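Local structure of HIAXHD3 (Humicola insolens, 3ZXK) at residues F265-P270 with P467-N472; R374-P379 with I461-T466; L402-A407 with A497-W502. The protein probably removes arabinofuranose side chains from arabinoxylan as a family 43 glycoside hydrolase. All blocks are in the same frame, centred on the assembly; numbering follows the deposited sequence.

The three contacts lie 12 to 13 Å apart, centre to centre, around the junction of the family 43 propeller with the concanavalin A-like β-sandwich. Interaction 1 joins the two domains; interactions 2 and 3 lie within the sandwich. Along the chain the order is 265-270, 374-379, 402-407, 461-466, 467-472, 497-502, so both segments of interaction 2 fall between those of interaction 1, while interaction 3 crosses both. Residues 461-466 run straight into 467-472, carrying the chain from strand 457-464 toward the sugar. P270 touches T466, T499 and N500, and M498 meets D464 and I465. The sandwich loops thus pack on one another and on P270, with F469 and W502 reaching the glycan pocket.

Interaction 1. Residues F265-P270 with P467-N472; sequences FMDAYP and PAFGTN. With AHR (alpha-L-arabinofuranose), chain C.
F469, from a loop of the concanavalin A-like sandwich domain, lays its ring beside D267 and Y269 of the family 43 β-propeller, so that a second domain helps to wall the sugar site of the first. The ring packs against D267, with CE2 of F469 3.6 Å from CB of D267. With CG of F469 anti to its backbone N (chi1 -163°), the ring runs alongside the Y269 side chain, both pointing the same way. Their planes stand at 51°, neither stacked nor edge-to-face; CD2 of Y269 sits over one face of the F469 ring, toward its rim, 3.7 Å from CE1.

The backbones are tied by one nearly straight bond, A468 N to Y269 O (2.8 Å, 172° at the hydrogen). CA of P467 makes a CH···O contact with the same oxygen. That carbonyl belongs to the cis peptide bond between Y269 and P270, while on the chain before it CB of A268 rests on CG of P467. On the sandwich side A468 opens a type II turn to T471, where G470 takes the positive phi. The turn is closed by T471 twice over, its N and its OG1 both donating to A468 O from the same face of the carbonyl.

Y269 OH is held by the carbonyl of F505, which fixes the far end of the ring beside the pocket. H248 and R273 also bond the α-L-arabinofuranose, and F265 offers O3 the edge of its ring. D267 takes the sugar with both carboxylate oxygens: OD1 accepts from O3 of the arabinose at 2.6 Å, OD2 from O5 at 2.7 Å, and CZ of F469 stands 3.8 Å from that same O5.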
loop_
_atom_site.group_PDB
_atom_site.type_symbol
_atom_site.label_atom_id
_atom_site.label_comp_id
_atom_site.label_asym_id
_atom_site.label_seq_id
_atom_site.Cartn_x
_atom_site.Cartn_y
_atom_site.Cartn_z
ATOM N N PHE A 265 -8.630 9.391 -2.178
ATOM C CA PHE A 265 -7.669 8.931 -3.172
ATOM C C PHE A 265 -8.285 8.877 -4.548
ATOM O O PHE A 265 -9.526 8.892 -4.697
ATOM C CB PHE A 265 -7.016 7.564 -2.802
ATOM C CG PHE A 265 -8.008 6.476 -2.539
ATOM C CD1 PHE A 265 -8.555 5.750 -3.602
ATOM C CD2 PHE A 265 -8.403 6.176 -1.229
ATOM C CE1 PHE A 265 -9.482 4.738 -3.365
ATOM C CE2 PHE A 265 -9.308 5.164 -0.994
ATOM C CZ PHE A 265 -9.845 4.444 -2.051
ATOM N N MET A 266 -7.397 8.831 -5.546
ATOM C CA MET A 266 -7.725 8.758 -6.969
ATOM C C MET A 266 -7.439 7.345 -7.478
ATOM O O MET A 266 -6.475 6.716 -7.012
ATOM C CB MET A 266 -6.815 9.711 -7.757
ATOM C CG MET A 266 -6.850 11.172 -7.327
ATOM S SD MET A 266 -8.453 11.978 -7.566
ATOM C CE MET A 266 -8.725 11.827 -9.337
ATOM N N ASP A 267 -8.205 6.896 -8.474
ATOM C CA ASP A 267 -7.923 5.647 -9.215
ATOM C C ASP A 267 -6.876 5.856 -10.330
ATOM O O ASP A 267 -7.168 5.770 -11.522
ATOM C CB ASP A 267 -9.214 4.987 -9.746
ATOM C CG ASP A 267 -10.102 4.423 -8.625
ATOM O OD1 ASP A 267 -9.558 3.952 -7.611
ATOM O OD2 ASP A 267 -11.354 4.454 -8.764
ATOM N N ALA A 268 -5.642 6.137 -9.928
ATOM C CA ALA A 268 -4.587 6.523 -10.852
ATOM C C ALA A 268 -3.856 5.318 -11.454
ATOM O O ALA A 268 -2.623 5.302 -11.510
ATOM C CB ALA A 268 -3.611 7.450 -10.134
ATOM N N TYR A 269 -4.621 4.319 -11.918
ATOM C CA TYR A 269 -4.076 3.167 -12.627
ATOM C C TYR A 269 -3.406 3.667 -13.914
ATOM O O TYR A 269 -3.900 4.627 -14.534
ATOM C CB TYR A 269 -5.180 2.158 -12.901
ATOM C CG TYR A 269 -5.680 1.576 -11.600
ATOM C CD1 TYR A 269 -4.884 0.704 -10.868
ATOM C CD2 TYR A 269 -6.910 1.952 -11.056
ATOM C CE1 TYR A 269 -5.309 0.199 -9.643
ATOM C CE2 TYR A 269 -7.337 1.442 -9.839
ATOM C CZ TYR A 269 -6.528 0.556 -9.138
ATOM O OH TYR A 269 -6.956 0.047 -7.916
ATOM N N PRO A 270 -2.256 3.067 -14.305
ATOM C CA PRO A 270 -1.684 1.815 -13.785
ATOM C C PRO A 270 -0.791 1.934 -12.545
ATOM O O PRO A 270 -0.271 0.933 -12.074
ATOM C CB PRO A 270 -0.882 1.286 -14.979
ATOM C CG PRO A 270 -0.376 2.542 -15.613
ATOM C CD PRO A 270 -1.583 3.477 -15.553
ATOM N N PRO A 467 -1.259 8.220 -15.237
ATOM C CA PRO A 467 -2.613 7.664 -15.195
ATOM C C PRO A 467 -3.237 7.508 -16.585
ATOM O O PRO A 467 -3.096 8.369 -17.465
ATOM C CB PRO A 467 -3.374 8.657 -14.311
ATOM C CG PRO A 467 -2.322 9.147 -13.383
ATOM C CD PRO A 467 -1.091 9.284 -14.230
ATOM N N ALA A 468 -3.913 6.384 -16.761
ATOM C CA ALA A 468 -4.565 6.088 -18.051
ATOM C C ALA A 468 -5.915 5.438 -17.803
ATOM O O ALA A 468 -6.485 4.837 -18.699
ATOM C CB ALA A 468 -3.676 5.213 -18.933
ATOM N N PHE A 469 -6.443 5.607 -16.589
ATOM C CA PHE A 469 -7.676 4.933 -16.208
ATOM C C PHE A 469 -8.837 5.508 -17.012
ATOM O O PHE A 469 -8.986 6.722 -17.136
ATOM C CB PHE A 469 -7.916 5.152 -14.710
ATOM C CG PHE A 469 -8.902 4.204 -14.092
ATOM C CD1 PHE A 469 -8.737 2.811 -14.189
ATOM C CD2 PHE A 469 -9.951 4.701 -13.345
ATOM C CE1 PHE A 469 -9.634 1.943 -13.567
ATOM C CE2 PHE A 469 -10.846 3.849 -12.722
ATOM C CZ PHE A 469 -10.688 2.469 -12.828
ATOM N N GLY A 470 -9.643 4.613 -17.570
ATOM C CA GLY A 470 -10.805 5.017 -18.375
ATOM C C GLY A 470 -10.463 5.391 -19.822
ATOM O O GLY A 470 -11.358 5.715 -20.601
ATOM N N THR A 471 -9.178 5.392 -20.168
ATOM C CA THR A 471 -8.747 5.657 -21.552
ATOM C C THR A 471 -8.552 4.371 -22.345
ATOM O O THR A 471 -8.646 3.271 -21.789
ATOM C CB THR A 471 -7.431 6.465 -21.612
ATOM O OG1 THR A 471 -6.305 5.602 -21.369
ATOM C CG2 THR A 471 -7.457 7.635 -20.599
ATOM N N ASN A 472 -8.243 4.523 -23.637
ATOM C CA ASN A 472 -7.922 3.396 -24.500
ATOM C C ASN A 472 -6.414 3.292 -24.714
ATOM O O ASN A 472 -5.972 2.718 -25.697
ATOM C CB ASN A 472 -8.634 3.523 -25.855
ATOM C CG ASN A 472 -10.144 3.355 -25.761
ATOM O OD1 ASN A 472 -10.687 2.983 -24.716
ATOM N ND2 ASN A 472 -10.833 3.621 -26.870
HETATM O O5 AHR C . -12.573 2.186 -9.533
HETATM C C5 AHR C . -11.712 1.187 -8.952
HETATM C C4 AHR C . -12.103 0.851 -7.509
HETATM O O4 AHR C . -13.442 0.365 -7.452
HETATM C C3 AHR C . -12.134 2.004 -6.512
HETATM O O3 AHR C . -10.852 2.332 -5.998
HETATM C C2 AHR C . -13.013 1.509 -5.395
HETATM O O2 AHR C . -13.786 2.573 -4.807
HETATM C C1 AHR C . -13.933 0.541 -6.111
#

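Interaction 2. Residues R374-P379 with I461-T466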
loop_
_atom_site.group_PDB
_atom_site.type_symbol
_atom_site.label_atom_id
_atom_site.label_comp_id
_atom_site.label_asym_id
_atom_site.label_seq_id
_atom_site.Cartn_x
_atom_site.Cartn_y
_atom_site.Cartn_z
ATOM N N ARG A 374 8.214 -3.349 -4.038
ATOM C CA ARG A 374 8.032 -2.004 -3.538
ATOM C C ARG A 374 7.280 -1.151 -4.553
ATOM O O ARG A 374 7.258 -1.454 -5.740
ATOM C CB ARG A 374 9.346 -1.353 -3.115
ATOM C CG ARG A 374 10.326 -1.149 -4.262
ATOM C CD ARG A 374 11.664 -0.696 -3.712
ATOM N NE ARG A 374 11.656 0.714 -3.342
ATOM C CZ ARG A 374 12.411 1.239 -2.379
ATOM N NH1 ARG A 374 13.200 0.462 -1.640
ATOM N NH2 ARG A 374 12.366 2.536 -2.136
ATOM N N ARG A 375 6.651 -0.101 -4.045
ATOM C CA ARG A 375 5.786 0.790 -4.844
ATOM C C ARG A 375 6.597 1.618 -5.814
ATOM O O ARG A 375 7.705 2.020 -5.502
ATOM C CB ARG A 375 4.972 1.707 -3.932
ATOM C CG ARG A 375 4.004 0.930 -3.077
ATOM C CD ARG A 375 3.477 1.777 -1.930
ATOM N NE ARG A 375 2.585 0.995 -1.071
ATOM C CZ ARG A 375 2.996 0.127 -0.136
ATOM N NH1 ARG A 375 4.308 -0.044 0.118
ATOM N NH2 ARG A 375 2.083 -0.518 0.603
ATOM N N ILE A 376 6.028 1.856 -6.990
ATOM C CA ILE A 376 6.618 2.752 -7.984
ATOM C C ILE A 376 6.091 4.179 -7.706
ATOM O O ILE A 376 4.872 4.379 -7.584
ATOM C CB ILE A 376 6.219 2.299 -9.419
ATOM C CG1 ILE A 376 6.734 0.861 -9.734
ATOM C CG2 ILE A 376 6.761 3.295 -10.450
ATOM C CD1 ILE A 376 6.154 0.251 -11.000
ATOM N N ALA A 377 6.987 5.165 -7.655
ATOM C CA ALA A 377 6.543 6.551 -7.531
ATOM C C ALA A 377 6.294 7.132 -8.913
ATOM O O ALA A 377 7.025 6.868 -9.850
ATOM C CB ALA A 377 7.557 7.399 -6.759
ATOM N N GLY A 378 5.240 7.932 -9.036
ATOM C CA GLY A 378 4.827 8.428 -10.329
ATOM C C GLY A 378 5.179 9.877 -10.560
ATOM O O GLY A 378 5.565 10.587 -9.640
ATOM N N PRO A 379 4.981 10.337 -11.795
ATOM C CA PRO A 379 4.358 9.540 -12.871
ATOM C C PRO A 379 5.281 8.553 -13.601
ATOM O O PRO A 379 4.765 7.642 -14.254
ATOM C CB PRO A 379 3.855 10.618 -13.846
ATOM C CG PRO A 379 4.813 11.763 -13.639
ATOM C CD PRO A 379 5.123 11.766 -12.160
ATOM N N ILE A 461 14.524 -1.201 -14.655
ATOM C CA ILE A 461 13.139 -1.173 -15.146
ATOM C C ILE A 461 12.709 0.293 -15.247
ATOM O O ILE A 461 12.651 1.001 -14.226
ATOM C CB ILE A 461 12.169 -1.914 -14.193
ATOM C CG1 ILE A 461 12.534 -3.399 -14.000
ATOM C CG2 ILE A 461 10.727 -1.818 -14.685
ATOM C CD1 ILE A 461 11.710 -4.093 -12.932
ATOM N N ASP A 462 12.381 0.759 -16.445
ATOM C CA ASP A 462 11.905 2.163 -16.599
ATOM C C ASP A 462 10.396 2.081 -16.797
ATOM O O ASP A 462 9.926 1.702 -17.873
ATOM C CB ASP A 462 12.541 2.872 -17.818
ATOM C CG ASP A 462 13.988 3.283 -17.599
ATOM O OD1 ASP A 462 14.597 2.823 -16.608
ATOM O OD2 ASP A 462 14.524 4.050 -18.454
ATOM N N ALA A 463 9.645 2.444 -15.759
ATOM C CA ALA A 463 8.195 2.322 -15.773
ATOM C C ALA A 463 7.471 3.641 -15.942
ATOM O O ALA A 463 7.764 4.619 -15.288
ATOM C CB ALA A 463 7.721 1.689 -14.478
ATOM N N ASP A 464 6.470 3.644 -16.794
ATOM C CA ASP A 464 5.615 4.812 -16.925
ATOM C C ASP A 464 4.273 4.472 -16.297
ATOM O O ASP A 464 3.564 3.560 -16.783
ATOM C CB ASP A 464 5.441 5.158 -18.415
ATOM C CG ASP A 464 4.587 6.412 -18.639
ATOM O OD1 ASP A 464 4.225 7.052 -17.644
ATOM O OD2 ASP A 464 4.274 6.753 -19.795
ATOM N N ILE A 465 3.937 5.144 -15.200
ATOM C CA ILE A 465 2.645 4.944 -14.540
ATOM C C ILE A 465 1.750 6.170 -14.679
ATOM O O ILE A 465 0.813 6.357 -13.892
ATOM C CB ILE A 465 2.744 4.453 -13.062
ATOM C CG1 ILE A 465 3.616 5.371 -12.179
ATOM C CG2 ILE A 465 3.277 3.021 -13.057
ATOM C CD1 ILE A 465 3.424 5.187 -10.678
ATOM N N THR A 466 2.022 7.009 -15.673
ATOM C CA THR A 466 1.135 8.158 -15.918
ATOM C C THR A 466 -0.316 7.652 -16.015
ATOM O O THR A 466 -0.567 6.705 -16.751
ATOM C CB THR A 466 1.514 8.870 -17.234
ATOM O OG1 THR A 466 2.890 9.275 -17.174
ATOM C CG2 THR A 466 0.637 10.110 -17.463
#
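In the concanavalin A-like β-sandwich, residues I376 to P379 carry the chain from strand 372-375 of one sheet across to strand 380-388 of the other, and they pack on A463 to T466 at the end of strand 457-464. The tie between the backbones is a single hydrogen bond, I465 N to P379 O (2.8 Å, bent to 143° at the hydrogen). It continues the antiparallel pairing of strands 380-388 and 457-464, where A463 already bonds A381, into the loop.

I465 is the side chain that packs most closely on the connecting segment. CG1 stands between the backbone N and the carbonyl carbon (chi1 55°), a turn that brings CD1 of I465 against the bend of 376-378. There CD1 of I465 lies 3.8 Å from CG2 of I376 and 3.5 Å from CA of G378. G378 has no side chain, and the methyl uses that: a CB on this glycine would come within 3.1 Å of it. The other branch of I376 reaches back along strand 457-464 instead, its CD1 4.1 Å from CB of A463. F510, on the sheet that strand 372-375 belongs to, touches both I376 and A463, so the cluster belongs to the core between the sheets.

A cis peptide joins G378 to P379, whose ring carbon CB packs on OG1 of T466. At the end of the strand the chain bends through an Asx turn at D464. OD1 of D464 accepts two bonds from T466: the backbone N comes from above the carboxylate plane, 42° out of it, at 3.0 Å, while OG1 of T466 meets the syn lone pair of the same OD1 at only 2.6 Å.

Interaction 3. Residues L402-A407 with A497-W502. With XYP (beta-D-xylopyranose), chain B.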
loop_
_atom_site.group_PDB
_atom_site.type_symbol
_atom_site.label_atom_id
_atom_site.label_comp_id
_atom_site.label_asym_id
_atom_site.label_seq_id
_atom_site.Cartn_x
_atom_site.Cartn_y
_atom_site.Cartn_z
ATOM N N LEU A 402 8.571 -6.238 -13.133
ATOM C CA LEU A 402 7.482 -5.274 -13.106
ATOM C C LEU A 402 6.272 -6.120 -12.718
ATOM O O LEU A 402 5.736 -6.878 -13.554
ATOM C CB LEU A 402 7.315 -4.651 -14.490
ATOM C CG LEU A 402 6.161 -3.651 -14.448
ATOM C CD1 LEU A 402 6.562 -2.349 -13.769
ATOM C CD2 LEU A 402 5.661 -3.339 -15.833
ATOM N N PHE A 403 5.901 -6.057 -11.431
ATOM C CA PHE A 403 5.051 -7.081 -10.846
ATOM C C PHE A 403 3.608 -6.635 -10.678
ATOM O O PHE A 403 3.323 -5.629 -10.058
ATOM C CB PHE A 403 5.626 -7.537 -9.479
ATOM C CG PHE A 403 4.946 -8.765 -8.929
ATOM C CD1 PHE A 403 5.271 -10.047 -9.405
ATOM C CD2 PHE A 403 3.968 -8.648 -7.943
ATOM C CE1 PHE A 403 4.610 -11.178 -8.903
ATOM C CE2 PHE A 403 3.304 -9.774 -7.447
ATOM C CZ PHE A 403 3.629 -11.040 -7.922
ATOM N N ARG A 404 2.708 -7.431 -11.232
ATOM C CA ARG A 404 1.266 -7.288 -11.084
ATOM C C ARG A 404 0.654 -8.508 -11.788
ATOM O O ARG A 404 1.362 -9.464 -12.150
ATOM C CB ARG A 404 0.762 -5.965 -11.675
ATOM C CG ARG A 404 -0.474 -5.428 -10.991
ATOM C CD ARG A 404 -1.141 -4.319 -11.788
ATOM N NE ARG A 404 -2.284 -3.727 -11.096
ATOM C CZ ARG A 404 -3.563 -3.813 -11.485
ATOM N NH1 ARG A 404 -3.931 -4.540 -12.539
ATOM N NH2 ARG A 404 -4.496 -3.150 -10.807
ATOM N N ASP A 405 -0.657 -8.468 -12.015
ATOM C CA ASP A 405 -1.355 -9.570 -12.692
ATOM C C ASP A 405 -1.011 -9.711 -14.192
ATOM O O ASP A 405 -1.253 -10.763 -14.759
ATOM C CB ASP A 405 -2.872 -9.447 -12.525
ATOM C CG ASP A 405 -3.427 -8.127 -13.035
ATOM O OD1 ASP A 405 -2.729 -7.093 -12.965
ATOM O OD2 ASP A 405 -4.590 -8.134 -13.479
ATOM N N ARG A 406 -0.492 -8.657 -14.822
ATOM C CA ARG A 406 0.152 -8.755 -16.152
ATOM C C ARG A 406 1.562 -8.250 -15.967
ATOM O O ARG A 406 1.774 -7.064 -15.744
ATOM C CB ARG A 406 -0.563 -7.894 -17.198
ATOM C CG ARG A 406 -0.121 -8.204 -18.630
ATOM C CD ARG A 406 -0.267 -7.013 -19.547
ATOM N NE ARG A 406 -1.679 -6.821 -19.879
ATOM C CZ ARG A 406 -2.151 -5.800 -20.578
ATOM N NH1 ARG A 406 -1.307 -4.885 -21.066
ATOM N NH2 ARG A 406 -3.455 -5.716 -20.807
ATOM N N ALA A 407 2.533 -9.151 -16.050
ATOM C CA ALA A 407 3.897 -8.849 -15.607
ATOM C C ALA A 407 4.968 -9.121 -16.674
ATOM O O ALA A 407 4.745 -9.832 -17.634
ATOM C CB ALA A 407 4.189 -9.641 -14.343
ATOM N N ALA A 497 3.529 -3.436 -22.581
ATOM C CA ALA A 497 2.282 -2.728 -22.369
ATOM C C ALA A 497 1.645 -3.163 -21.039
ATOM O O ALA A 497 1.456 -4.360 -20.770
ATOM C CB ALA A 497 1.319 -2.987 -23.517
ATOM N N MET A 498 1.273 -2.176 -20.241
ATOM C CA MET A 498 0.789 -2.406 -18.873
ATOM C C MET A 498 -0.719 -2.354 -18.792
ATOM O O MET A 498 -1.361 -1.528 -19.463
ATOM C CB MET A 498 1.387 -1.370 -17.943
ATOM C CG MET A 498 2.903 -1.355 -17.996
ATOM S SD MET A 498 3.582 0.258 -17.581
ATOM C CE MET A 498 3.087 0.299 -15.862
ATOM N N THR A 499 -1.318 -3.219 -17.963
ATOM C CA THR A 499 -2.783 -3.182 -17.820
ATOM C C THR A 499 -3.308 -1.951 -17.053
ATOM O O THR A 499 -2.665 -1.488 -16.106
ATOM C CB THR A 499 -3.337 -4.472 -17.186
ATOM O OG1 THR A 499 -4.769 -4.425 -17.239
ATOM C CG2 THR A 499 -2.842 -4.630 -15.752
ATOM N N ASN A 500 -4.477 -1.434 -17.469
ATOM C CA ASN A 500 -5.202 -0.383 -16.714
ATOM C C ASN A 500 -6.341 -0.929 -15.858
ATOM O O ASN A 500 -7.058 -0.146 -15.228
ATOM C CB ASN A 500 -5.776 0.689 -17.646
ATOM C CG ASN A 500 -4.701 1.498 -18.318
ATOM O OD1 ASN A 500 -3.716 1.906 -17.677
ATOM N ND2 ASN A 500 -4.856 1.709 -19.632
ATOM N N SER A 501 -6.500 -2.254 -15.815
ATOM C CA SER A 501 -7.561 -2.868 -15.045
ATOM C C SER A 501 -7.385 -2.585 -13.553
ATOM O O SER A 501 -6.255 -2.564 -13.035
ATOM C CB SER A 501 -7.538 -4.373 -15.248
ATOM O OG SER A 501 -8.536 -5.002 -14.452
ATOM N N TRP A 502 -8.506 -2.419 -12.876
ATOM C CA TRP A 502 -8.533 -2.210 -11.434
ATOM C C TRP A 502 -8.703 -3.472 -10.654
ATOM O O TRP A 502 -8.545 -3.446 -9.460
ATOM C CB TRP A 502 -9.620 -1.202 -11.069
ATOM C CG TRP A 502 -11.016 -1.612 -11.449
ATOM C CD1 TRP A 502 -11.741 -1.233 -12.568
ATOM C CD2 TRP A 502 -11.922 -2.487 -10.686
ATOM N NE1 TRP A 502 -12.996 -1.817 -12.565
ATOM C CE2 TRP A 502 -13.164 -2.577 -11.457
ATOM C CE3 TRP A 502 -11.826 -3.182 -9.477
ATOM C CZ2 TRP A 502 -14.258 -3.318 -11.008
ATOM C CZ3 TRP A 502 -12.919 -3.937 -9.049
ATOM C CH2 TRP A 502 -14.106 -4.003 -9.795
HETATM O O1 XYP B . -17.446 0.982 -12.676
HETATM C C1 XYP B . -17.218 0.809 -11.272
HETATM C C2 XYP B . -18.239 -0.148 -10.644
HETATM C C3 XYP B . -17.971 -0.247 -9.141
HETATM C C4 XYP B . -16.540 -0.733 -8.921
HETATM C C5 XYP B . -15.534 0.131 -9.699
HETATM O O2 XYP B . -19.580 0.297 -10.865
HETATM O O3 XYP B . -18.897 -1.140 -8.501
HETATM O O4 XYP B . -16.254 -0.742 -7.513
HETATM O O5 XYP B . -15.901 0.277 -11.083
#
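R406 and T499 bring the backbones nearest, their CA atoms 6.5 Å apart, where a β-hairpin of one sandwich sheet faces the loop leaving strand 490-497 of the other. This is the concanavalin A-like domain, and two arginines of the hairpin hold a loop that passes the sugar. R406, bent at its third torsion (chi3 -75°), carries its guanidinium across T499 at a slant. The backbone N of T499 lies over one face of the group, and NH1 of R406 donates to A497 O at 2.8 Å. That oxygen is in the guanidinium plane, yet the donor sits well above the plane of the carbonyl. NH1 also has a salt bridge to E474, so a leucine in place of R406 would probably leave the A497 carbonyl and the E474 carboxylate without this donor and the T499 backbone without its flat cover.

R404 reaches out extended from CG to NE and crosses T499 at about a right angle, its NH1 3.4 Å from CG2 of T499. NH1 and NH2 both point to S501 O, in weak bonds of 3.1 and 2.9 Å, while D405 OD1 holds NH1 in a salt bridge. The stronger bond of R404 is from NE to the carbonyl of T506. An ST turn, S501 N to T499 OG1, shapes the loop here, and S501 OG is taken up by E431. Farther back, the L402 and M498 side chains cross at about a right angle, CD2 of L402 4.0 Å from CG of M498, in the core between the sheets.

The loop runs on to W502, a residue of the glycan pocket, which lays one ring face against a β-D-xylopyranose: C5 of the sugar sits 3.8 Å above the W502 ring plane, toward its rim.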